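Local coordinates for formate dehydrogenase (Pyrobaculum aerophilum, PDB 1QP8), which binds NADPH and probably acts as a dehydrogenase of the D-isomer specific 2-hydroxyacid family, perhaps reducing glyoxylate or hydroxypyruvate, at residues 52-57 against 71-76; 182-187 against 212-217; 200-205 against 225-230. One frame throughout, in Å; residues are numbered along the deposited sequence.

Interaction 1 of 3, residues 52-57 against 71-76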
loop_
_atom_site.group_PDB
_atom_site.type_symbol
_atom_site.label_atom_id
_atom_site.label_comp_id
_atom_site.label_asym_id
_atom_site.label_seq_id
_atom_site.Cartn_x
_atom_site.Cartn_y
_atom_site.Cartn_z
ATOM N N LYS A 52 -39.984 -5.719 -14.533
ATOM C CA LYS A 52 -39.465 -7.046 -14.830
ATOM C C LYS A 52 -37.948 -7.141 -14.676
ATOM O O LYS A 52 -37.391 -8.242 -14.680
ATOM C CB LYS A 52 -39.881 -7.440 -16.240
ATOM C CG LYS A 52 -41.363 -7.216 -16.472
ATOM C CD LYS A 52 -41.802 -7.650 -17.851
ATOM C CE LYS A 52 -43.304 -7.527 -17.992
ATOM N NZ LYS A 52 -43.769 -6.129 -17.795
ATOM N N PHE A 53 -37.286 -5.992 -14.543
ATOM C CA PHE A 53 -35.836 -5.963 -14.382
ATOM C C PHE A 53 -35.424 -4.799 -13.494
ATOM O O PHE A 53 -36.026 -3.744 -13.554
ATOM C CB PHE A 53 -35.151 -5.825 -15.741
ATOM C CG PHE A 53 -33.636 -5.825 -15.667
ATOM C CD1 PHE A 53 -32.939 -6.978 -15.314
ATOM C CD2 PHE A 53 -32.904 -4.677 -15.983
ATOM C CE1 PHE A 53 -31.538 -6.987 -15.285
ATOM C CE2 PHE A 53 -31.509 -4.687 -15.952
ATOM C CZ PHE A 53 -30.831 -5.843 -15.605
ATOM N N ILE A 54 -34.410 -4.997 -12.662
ATOM C CA ILE A 54 -33.928 -3.937 -11.786
ATOM C C ILE A 54 -32.408 -3.913 -11.783
ATOM O O ILE A 54 -31.770 -4.815 -11.226
ATOM C CB ILE A 54 -34.402 -4.121 -10.333
ATOM C CG1 ILE A 54 -35.923 -3.923 -10.244
ATOM C CG2 ILE A 54 -33.720 -3.114 -9.430
ATOM C CD1 ILE A 54 -36.496 -4.109 -8.828
ATOM N N GLN A 55 -31.834 -2.890 -12.415
ATOM C CA GLN A 55 -30.388 -2.736 -12.471
ATOM C C GLN A 55 -29.970 -1.840 -11.331
ATOM O O GLN A 55 -30.407 -0.685 -11.250
ATOM C CB GLN A 55 -29.948 -2.080 -13.776
ATOM C CG GLN A 55 -28.441 -1.812 -13.849
ATOM C CD GLN A 55 -27.628 -3.096 -13.841
ATOM O OE1 GLN A 55 -27.761 -3.930 -14.748
ATOM N NE2 GLN A 55 -26.786 -3.269 -12.817
ATOM N N VAL A 56 -29.124 -2.373 -10.456
ATOM C CA VAL A 56 -28.630 -1.613 -9.322
ATOM C C VAL A 56 -27.246 -1.067 -9.654
ATOM O O VAL A 56 -26.428 -1.744 -10.266
ATOM C CB VAL A 56 -28.534 -2.492 -8.051
ATOM C CG1 VAL A 56 -28.150 -1.618 -6.850
ATOM C CG2 VAL A 56 -29.864 -3.198 -7.794
ATOM N N VAL A 57 -26.990 0.167 -9.242
ATOM C CA VAL A 57 -25.708 0.818 -9.490
ATOM C C VAL A 57 -24.586 0.318 -8.577
ATOM O O VAL A 57 -23.440 0.195 -8.999
ATOM C CB VAL A 57 -25.844 2.338 -9.305
ATOM C CG1 VAL A 57 -24.602 3.045 -9.837
ATOM C CG2 VAL A 57 -27.091 2.827 -10.021
ATOM N N PRO A 71 -40.866 -12.179 -6.804
ATOM C CA PRO A 71 -39.929 -13.265 -7.131
ATOM C C PRO A 71 -39.473 -13.441 -8.576
ATOM O O PRO A 71 -38.531 -14.185 -8.835
ATOM C CB PRO A 71 -40.652 -14.507 -6.619
ATOM C CG PRO A 71 -41.449 -13.974 -5.477
ATOM C CD PRO A 71 -42.012 -12.696 -6.037
ATOM N N HIS A 72 -40.123 -12.756 -9.505
ATOM C CA HIS A 72 -39.793 -12.882 -10.923
ATOM C C HIS A 72 -39.077 -11.669 -11.500
ATOM O O HIS A 72 -38.732 -11.664 -12.683
ATOM C CB HIS A 72 -41.077 -13.049 -11.713
ATOM C CG HIS A 72 -41.973 -11.858 -11.607
ATOM N ND1 HIS A 72 -43.039 -11.801 -10.730
ATOM C CD2 HIS A 72 -41.916 -10.644 -12.203
ATOM C CE1 HIS A 72 -43.591 -10.606 -10.786
ATOM N NE2 HIS A 72 -42.927 -9.877 -11.671
ATOM N N VAL A 73 -38.857 -10.645 -10.682
ATOM C CA VAL A 73 -38.263 -9.419 -11.168
ATOM C C VAL A 73 -36.862 -9.372 -11.735
ATOM O O VAL A 73 -36.554 -8.439 -12.472
ATOM C CB VAL A 73 -38.426 -8.314 -10.128
ATOM C CG1 VAL A 73 -37.580 -7.088 -10.487
ATOM C CG2 VAL A 73 -39.892 -7.921 -10.075
ATOM N N THR A 74 -36.000 -10.339 -11.443
ATOM C CA THR A 74 -34.639 -10.292 -12.022
ATOM C C THR A 74 -33.885 -9.038 -11.606
ATOM O O THR A 74 -34.129 -7.959 -12.129
ATOM C CB THR A 74 -34.645 -10.266 -13.564
ATOM O OG1 THR A 74 -35.621 -11.188 -14.059
ATOM C CG2 THR A 74 -33.266 -10.627 -14.107
ATOM N N VAL A 75 -32.943 -9.198 -10.692
ATOM C CA VAL A 75 -32.164 -8.089 -10.186
ATOM C C VAL A 75 -30.704 -8.275 -10.545
ATOM O O VAL A 75 -30.093 -9.271 -10.176
ATOM C CB VAL A 75 -32.297 -8.015 -8.648
ATOM C CG1 VAL A 75 -31.345 -6.972 -8.081
ATOM C CG2 VAL A 75 -33.740 -7.684 -8.269
ATOM N N ALA A 76 -30.133 -7.335 -11.280
ATOM C CA ALA A 76 -28.717 -7.442 -11.626
ATOM C C ALA A 76 -28.023 -6.302 -10.931
ATOM O O ALA A 76 -28.542 -5.189 -10.880
ATOM C CB ALA A 76 -28.502 -7.325 -13.139
#
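Residues 52-57 and 71-76 run side by side in the same direction, about 28° apart, and pair as short parallel strands with I54 opposite V75 and Q55 opposite A76. Three backbone bonds hold the ladder. I54 N gives to T74 O at 3.0 Å, A76 N to I54 O at 3.0 Å, and V56 N to A76 O at 2.9 Å. The last is the straightest, with an N-H...O angle of 171°.

On one face the F53 ring leans across the pair. Its CG is anti to the backbone N (chi1 -178°), and its far end, CZ, reaches A76 CB at 3.7 Å. T74 CG2 meets the ring at its edge, in the plane. Y285 of helix 268-286 stacks on the same ring.

The pair belongs to the domain that does not carry the Rossmann sheet. This is consistent with the flavodoxin-like substrate domain of 2-hydroxyacid dehydrogenases. Helix 268-286, from late in the chain, packs on it through L282 and N281.

Q55 bends at chi2, and its NE2 bonds V56 O at 3.0 Å. That oxygen lies in the Q55 amide plane, while the NE2 stands above the V56 carbonyl plane. N281 holds the Q55 OE1, so both ends of the buried amide are tied.

On the other face I54 CD1 rests on V73 CG1 at 3.6 Å. V56 CG2 comes within 4.1 Å of V75 CG1.

Interaction 2 of 3, residues 182-187 against 212-217; sequences LPLNKH and AEVLDR. With NDP (NADPH dihydro-nicotinamide-adenine-dinucleotide phosphate), chain C.
The carboxylate of E213 has L184 CD2 against its OE1, at 3.7 Å. The other flat groups lie around the NADPH adenine. P183 CD sits over C8A and L182 CD2 over N3A, both on one face of the base. The N185 amide comes in at the edge that bears N6A and N7A. H187 has N185 OD1 at the edge of its ring, in the plane.

This is the cofactor side of the Rossmann-type NAD-binding domain, in the loops after strands 177-180 and 205-208. N185 OD1 takes a weak bond from adenine N6A at 3.2 Å, and ND2 gives a weak one to N7A at 3.1 Å. OD1 also accepts from H187 N at 2.7 Å, which makes an Asx turn. With a leucine in place of N185, the adenine edge would probably lose both amide partners and H187 N its turn bond.

L184 swings away from its own N (chi1 174°), sending both methyls to loop 212-217. L184 and E213 cross at about a right angle, with L184 CD2 3.5 Å from E213 CB. L184 and V214 run past each other in opposite directions, L184 CD1 against V214 CG2. L182 CD1 meets V214 CG1 at 3.9 Å.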
loop_
_atom_site.group_PDB
_atom_site.type_symbol
_atom_site.label_atom_id
_atom_site.label_comp_id
_atom_site.label_asym_id
_atom_site.label_seq_id
_atom_site.Cartn_x
_atom_site.Cartn_y
_atom_site.Cartn_z
ATOM N N LEU A 182 -16.099 -9.934 1.250
ATOM C CA LEU A 182 -17.233 -10.798 0.980
ATOM C C LEU A 182 -18.482 -9.983 0.775
ATOM O O LEU A 182 -18.614 -8.893 1.326
ATOM C CB LEU A 182 -17.482 -11.744 2.152
ATOM C CG LEU A 182 -16.386 -12.766 2.415
ATOM C CD1 LEU A 182 -16.717 -13.590 3.674
ATOM C CD2 LEU A 182 -16.253 -13.653 1.198
ATOM N N PRO A 183 -19.408 -10.491 -0.041
ATOM C CA PRO A 183 -20.677 -9.810 -0.309
ATOM C C PRO A 183 -21.549 -10.196 0.878
ATOM O O PRO A 183 -21.307 -11.242 1.488
ATOM C CB PRO A 183 -21.162 -10.481 -1.588
ATOM C CG PRO A 183 -19.887 -10.983 -2.228
ATOM C CD PRO A 183 -19.145 -11.520 -1.057
ATOM N N LEU A 184 -22.555 -9.400 1.221
ATOM C CA LEU A 184 -23.385 -9.774 2.358
ATOM C C LEU A 184 -24.715 -10.449 1.993
ATOM O O LEU A 184 -25.648 -9.793 1.521
ATOM C CB LEU A 184 -23.663 -8.542 3.221
ATOM C CG LEU A 184 -24.644 -8.738 4.387
ATOM C CD1 LEU A 184 -24.041 -9.695 5.410
ATOM C CD2 LEU A 184 -24.956 -7.408 5.024
ATOM N N ASN A 185 -24.804 -11.757 2.208
ATOM C CA ASN A 185 -26.038 -12.485 1.939
ATOM C C ASN A 185 -26.360 -13.290 3.199
ATOM O O ASN A 185 -25.744 -13.063 4.236
ATOM C CB ASN A 185 -25.866 -13.395 0.734
ATOM C CG ASN A 185 -24.643 -14.231 0.838
ATOM O OD1 ASN A 185 -24.417 -14.875 1.868
ATOM N ND2 ASN A 185 -23.830 -14.238 -0.217
ATOM N N LYS A 186 -27.309 -14.219 3.127
ATOM C CA LYS A 186 -27.682 -14.990 4.314
ATOM C C LYS A 186 -26.603 -15.975 4.740
ATOM O O LYS A 186 -26.607 -16.451 5.874
ATOM C CB LYS A 186 -29.012 -15.718 4.095
ATOM C CG LYS A 186 -28.968 -16.816 3.051
ATOM C CD LYS A 186 -30.322 -17.497 2.922
ATOM C CE LYS A 186 -30.274 -18.646 1.929
ATOM N NZ LYS A 186 -31.608 -19.284 1.744
ATOM N N HIS A 187 -25.668 -16.259 3.841
ATOM C CA HIS A 187 -24.583 -17.183 4.141
ATOM C C HIS A 187 -23.359 -16.464 4.693
ATOM O O HIS A 187 -22.495 -17.094 5.306
ATOM C CB HIS A 187 -24.176 -17.966 2.891
ATOM C CG HIS A 187 -25.308 -18.683 2.231
ATOM N ND1 HIS A 187 -26.170 -18.061 1.353
ATOM C CD2 HIS A 187 -25.740 -19.962 2.342
ATOM C CE1 HIS A 187 -27.085 -18.927 0.953
ATOM N NE2 HIS A 187 -26.848 -20.087 1.539
ATOM N N ALA A 212 -19.881 -4.807 6.550
ATOM C CA ALA A 212 -19.493 -5.068 7.936
ATOM C C ALA A 212 -20.230 -6.231 8.610
ATOM O O ALA A 212 -19.635 -6.998 9.364
ATOM C CB ALA A 212 -19.689 -3.790 8.773
ATOM N N GLU A 213 -21.528 -6.343 8.343
ATOM C CA GLU A 213 -22.381 -7.380 8.921
ATOM C C GLU A 213 -21.807 -8.788 8.799
ATOM O O GLU A 213 -22.213 -9.698 9.524
ATOM C CB GLU A 213 -23.763 -7.336 8.269
ATOM C CG GLU A 213 -24.611 -6.098 8.610
ATOM C CD GLU A 213 -24.091 -4.788 8.007
ATOM O OE1 GLU A 213 -23.226 -4.830 7.102
ATOM O OE2 GLU A 213 -24.572 -3.708 8.435
ATOM N N VAL A 214 -20.857 -8.951 7.881
ATOM C CA VAL A 214 -20.196 -10.230 7.637
ATOM C C VAL A 214 -19.394 -10.652 8.855
ATOM O O VAL A 214 -19.076 -11.826 9.037
ATOM C CB VAL A 214 -19.259 -10.116 6.432
ATOM C CG1 VAL A 214 -18.357 -11.312 6.338
ATOM C CG2 VAL A 214 -20.078 -10.003 5.180
ATOM N N LEU A 215 -19.059 -9.677 9.686
ATOM C CA LEU A 215 -18.306 -9.926 10.903
ATOM C C LEU A 215 -19.235 -9.717 12.087
ATOM O O LEU A 215 -20.018 -8.770 12.108
ATOM C CB LEU A 215 -17.158 -8.935 11.015
ATOM C CG LEU A 215 -16.103 -8.919 9.917
ATOM C CD1 LEU A 215 -15.623 -7.483 9.664
ATOM C CD2 LEU A 215 -14.952 -9.815 10.332
ATOM N N ASP A 216 -19.160 -10.601 13.071
ATOM C CA ASP A 216 -19.989 -10.455 14.251
ATOM C C ASP A 216 -19.412 -9.265 15.001
ATOM O O ASP A 216 -18.309 -9.349 15.559
ATOM C CB ASP A 216 -19.924 -11.744 15.086
ATOM C CG ASP A 216 -20.411 -11.558 16.517
ATOM O OD1 ASP A 216 -21.456 -10.908 16.750
ATOM O OD2 ASP A 216 -19.734 -12.095 17.416
ATOM N N ARG A 217 -20.153 -8.158 14.995
ATOM C CA ARG A 217 -19.707 -6.939 15.653
ATOM C C ARG A 217 -19.144 -7.169 17.062
ATOM O O ARG A 217 -18.067 -6.669 17.396
ATOM C CB ARG A 217 -20.839 -5.924 15.708
ATOM C CG ARG A 217 -20.308 -4.523 15.821
ATOM C CD ARG A 217 -21.372 -3.507 16.158
ATOM N NE ARG A 217 -21.095 -2.921 17.465
ATOM C CZ ARG A 217 -21.241 -1.633 17.751
ATOM N NH1 ARG A 217 -21.662 -0.797 16.820
ATOM N NH2 ARG A 217 -20.959 -1.178 18.964
HETATM P PA NDP C . -18.638 -10.023 -6.649
HETATM O O1A NDP C . -20.035 -10.000 -6.113
HETATM O O2A NDP C . -18.766 -8.567 -6.872
HETATM O O5B NDP C . -18.290 -10.941 -5.323
HETATM C C5B NDP C . -18.343 -12.388 -5.649
HETATM C C4B NDP C . -17.158 -13.144 -4.945
HETATM O O4B NDP C . -17.366 -13.404 -3.503
HETATM C C3B NDP C . -16.919 -14.601 -5.505
HETATM O O3B NDP C . -15.613 -15.037 -5.171
HETATM C C2B NDP C . -18.074 -15.298 -4.785
HETATM O O2B NDP C . -18.265 -16.666 -4.792
HETATM C C1B NDP C . -17.928 -14.740 -3.431
HETATM N N9A NDP C . -19.092 -14.924 -2.628
HETATM C C8A NDP C . -20.355 -14.402 -2.720
HETATM N N7A NDP C . -21.150 -14.823 -1.735
HETATM C C5A NDP C . -20.338 -15.649 -0.997
HETATM C C6A NDP C . -20.585 -16.430 0.192
HETATM N N6A NDP C . -21.805 -16.418 0.761
HETATM N N1A NDP C . -19.529 -17.181 0.696
HETATM C C2A NDP C . -18.305 -17.145 0.040
HETATM N N3A NDP C . -18.002 -16.464 -1.051
HETATM C C4A NDP C . -19.075 -15.717 -1.508
HETATM O O3 NDP C . -17.297 -9.425 -6.098
HETATM P PN NDP C . -16.590 -8.088 -5.459
HETATM O O1N NDP C . -15.152 -8.321 -5.194
HETATM O O2N NDP C . -16.795 -6.879 -6.320
HETATM O O5D NDP C . -17.386 -7.810 -4.027
HETATM C C5D NDP C . -18.654 -7.114 -4.077
HETATM C C4D NDP C . -19.085 -6.897 -2.616
HETATM O O4D NDP C . -18.122 -6.035 -1.963
HETATM C C3D NDP C . -20.432 -6.179 -2.546
HETATM O O3D NDP C . -21.467 -7.149 -2.568
HETATM C C2D NDP C . -20.292 -5.370 -1.229
HETATM O O2D NDP C . -20.796 -6.102 -0.101
HETATM C C1D NDP C . -18.784 -5.035 -1.150
HETATM N N1N NDP C . -18.450 -3.617 -1.649
HETATM C C2N NDP C . -17.850 -2.741 -0.681
HETATM C C3N NDP C . -17.536 -1.433 -1.127
HETATM C C7N NDP C . -16.875 -0.446 -0.088
HETATM O O7N NDP C . -16.435 0.607 -0.512
HETATM N N7N NDP C . -16.837 -0.838 1.215
HETATM C C4N NDP C . -17.772 -0.935 -2.466
HETATM C C5N NDP C . -18.375 -1.926 -3.321
HETATM C C6N NDP C . -18.708 -3.200 -2.976
HETATM P P2B NDP C . -19.360 -17.208 -5.973
HETATM O O1X NDP C . -19.282 -18.666 -5.591
HETATM O O2X NDP C . -20.619 -16.504 -5.611
HETATM O O3X NDP C . -18.775 -16.814 -7.244
#

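Interaction 3 of 3, residues 200-205 against 225-230; sequences MAEDAV and KERPQF
F230 and M200, a selenomethionine, cross at about a right angle. The methyl CE lies at the edge of the ring, in its plane, 3.4 Å from F230 CE1. The selenium is also at the rim, 82° off the ring normal, so this Met-aromatic contact is edge-on. A chi1 of -174° turns F230 away from its own N and brings the CE1 corner of the ring to the M200 methyl. A204 CB lies beside the same corner, out of the plane, 4.0 Å from F230 CE1. Beyond these segments F206, I223 and L224 also pack on the ring.

R227 and E202 make the second crossing, again near a right angle. E202 lies over one face of the guanidinium. Its CG is 3.4 Å from R227 NE, and its OE2 is offset toward the rim. The carboxylate and guanidinium planes are 58° apart. The salt bridge is long, 3.7 Å from E202 OE2 to R227 NE. Because OE2 lies well out of the guanidinium plane, no N-H points at it and only charge acts. The edge of the guanidinium faces backbone: M200 O lies near its plane, and NH1 bonds A198 O.

Q229 CB packs against E202 O, while D203 OD2 makes a salt bridge with R176.

Both segments turn here. A201 to A204 and R227 to F230 are type I beta turns. They lead into strands 205-208 and 231-234, neighbours in the parallel Rossmann sheet, with helix 217-226 forming the beta-alpha-beta crossover between them.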
loop_
_atom_site.group_PDB
_atom_site.type_symbol
_atom_site.label_atom_id
_atom_site.label_comp_id
_atom_site.label_asym_id
_atom_site.label_seq_id
_atom_site.Cartn_x
_atom_site.Cartn_y
_atom_site.Cartn_z
HETATM N N MSE A 200 -6.050 -15.954 14.238
HETATM C CA MSE A 200 -5.004 -15.169 13.604
HETATM C C MSE A 200 -3.913 -14.879 14.611
HETATM O O MSE A 200 -4.054 -15.182 15.785
HETATM C CB MSE A 200 -5.572 -13.859 13.069
HETATM C CG MSE A 200 -6.544 -14.022 11.921
HETATM SE SE MSE A 200 -7.021 -12.429 11.213
HETATM C CE MSE A 200 -8.396 -12.039 12.313
ATOM N N ALA A 201 -2.819 -14.300 14.142
ATOM C CA ALA A 201 -1.712 -13.945 15.014
ATOM C C ALA A 201 -2.200 -12.846 15.960
ATOM O O ALA A 201 -3.031 -12.023 15.574
ATOM C CB ALA A 201 -0.554 -13.441 14.182
ATOM N N GLU A 202 -1.700 -12.818 17.193
ATOM C CA GLU A 202 -2.147 -11.790 18.127
ATOM C C GLU A 202 -1.680 -10.430 17.656
ATOM O O GLU A 202 -2.089 -9.398 18.176
ATOM C CB GLU A 202 -1.625 -12.074 19.533
ATOM C CG GLU A 202 -2.232 -13.318 20.154
ATOM C CD GLU A 202 -2.346 -13.218 21.658
ATOM O OE1 GLU A 202 -1.312 -12.981 22.311
ATOM O OE2 GLU A 202 -3.467 -13.376 22.194
ATOM N N ASP A 203 -0.842 -10.457 16.631
ATOM C CA ASP A 203 -0.259 -9.270 16.045
ATOM C C ASP A 203 -0.916 -8.884 14.707
ATOM O O ASP A 203 -0.580 -7.862 14.104
ATOM C CB ASP A 203 1.224 -9.544 15.851
ATOM C CG ASP A 203 1.920 -8.443 15.133
ATOM O OD1 ASP A 203 1.936 -7.315 15.668
ATOM O OD2 ASP A 203 2.445 -8.710 14.033
ATOM N N ALA A 204 -1.879 -9.692 14.269
ATOM C CA ALA A 204 -2.560 -9.498 12.989
ATOM C C ALA A 204 -3.308 -8.197 12.729
ATOM O O ALA A 204 -3.717 -7.480 13.641
ATOM C CB ALA A 204 -3.501 -10.667 12.726
ATOM N N VAL A 205 -3.491 -7.948 11.437
ATOM C CA VAL A 205 -4.168 -6.787 10.888
ATOM C C VAL A 205 -5.335 -7.302 10.054
ATOM O O VAL A 205 -5.116 -7.905 9.012
ATOM C CB VAL A 205 -3.253 -6.051 9.908
ATOM C CG1 VAL A 205 -4.041 -4.985 9.161
ATOM C CG2 VAL A 205 -2.067 -5.468 10.633
ATOM N N LYS A 225 -10.331 -5.625 22.213
ATOM C CA LYS A 225 -10.081 -5.305 23.622
ATOM C C LYS A 225 -9.137 -6.288 24.301
ATOM O O LYS A 225 -8.694 -6.042 25.419
ATOM C CB LYS A 225 -11.381 -5.273 24.416
ATOM C CG LYS A 225 -12.226 -4.039 24.201
ATOM C CD LYS A 225 -13.609 -4.240 24.774
ATOM C CE LYS A 225 -14.481 -3.019 24.552
ATOM N NZ LYS A 225 -15.932 -3.309 24.796
ATOM N N GLU A 226 -8.838 -7.400 23.638
ATOM C CA GLU A 226 -7.940 -8.393 24.213
ATOM C C GLU A 226 -6.551 -8.313 23.615
ATOM O O GLU A 226 -5.556 -8.436 24.324
ATOM C CB GLU A 226 -8.461 -9.809 23.987
ATOM C CG GLU A 226 -9.847 -10.087 24.519
ATOM C CD GLU A 226 -10.168 -11.561 24.448
ATOM O OE1 GLU A 226 -9.538 -12.247 23.612
ATOM O OE2 GLU A 226 -11.041 -12.026 25.215
ATOM N N ARG A 227 -6.476 -8.132 22.305
ATOM C CA ARG A 227 -5.182 -8.069 21.651
ATOM C C ARG A 227 -4.854 -6.663 21.174
ATOM O O ARG A 227 -5.279 -6.228 20.104
ATOM C CB ARG A 227 -5.139 -9.096 20.512
ATOM C CG ARG A 227 -5.230 -10.523 21.057
ATOM C CD ARG A 227 -6.058 -11.495 20.217
ATOM N NE ARG A 227 -5.260 -12.191 19.214
ATOM C CZ ARG A 227 -5.521 -13.416 18.771
ATOM N NH1 ARG A 227 -6.560 -14.093 19.241
ATOM N NH2 ARG A 227 -4.741 -13.964 17.854
ATOM N N PRO A 228 -4.096 -5.921 21.989
ATOM C CA PRO A 228 -3.700 -4.549 21.665
ATOM C C PRO A 228 -2.972 -4.437 20.319
ATOM O O PRO A 228 -3.125 -3.447 19.606
ATOM C CB PRO A 228 -2.822 -4.159 22.856
ATOM C CG PRO A 228 -3.439 -4.933 23.991
ATOM C CD PRO A 228 -3.664 -6.284 23.351
ATOM N N GLN A 229 -2.194 -5.460 19.972
ATOM C CA GLN A 229 -1.455 -5.474 18.718
ATOM C C GLN A 229 -2.365 -5.855 17.547
ATOM O O GLN A 229 -1.992 -5.690 16.379
ATOM C CB GLN A 229 -0.311 -6.475 18.806
ATOM C CG GLN A 229 0.526 -6.343 20.056
ATOM C CD GLN A 229 1.342 -5.075 20.074
ATOM O OE1 GLN A 229 2.258 -4.902 19.268
ATOM N NE2 GLN A 229 1.014 -4.172 20.993
ATOM N N PHE A 230 -3.544 -6.387 17.857
ATOM C CA PHE A 230 -4.475 -6.767 16.810
ATOM C C PHE A 230 -5.141 -5.494 16.277
ATOM O O PHE A 230 -5.654 -4.675 17.040
ATOM C CB PHE A 230 -5.542 -7.720 17.348
ATOM C CG PHE A 230 -6.464 -8.262 16.284
ATOM C CD1 PHE A 230 -6.106 -9.369 15.532
ATOM C CD2 PHE A 230 -7.703 -7.669 16.050
ATOM C CE1 PHE A 230 -6.973 -9.884 14.562
ATOM C CE2 PHE A 230 -8.576 -8.175 15.086
ATOM C CZ PHE A 230 -8.209 -9.285 14.342
#

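In the fold
Interaction 1 comes first along the chain and closes before the other two open. It lies in a separate two-stranded sheet, about 22 Å centre to centre from interaction 2 and 42 Å from interaction 3, on the opposite side of the chain's centre from the latter. Interactions 2 and 3 alternate along the chain and flank the six-stranded parallel Rossmann sheet at its two strand ends. Their centres are about 21 Å apart. Interaction 2 joins loops that leave strands 177-180 and 205-208, and there the cofactor binds. Interaction 3 joins loops that enter strands 205-208 and 231-234. Strand 205-208 and helix 217-226 thus run between the NADPH end of the sheet and the opposite end.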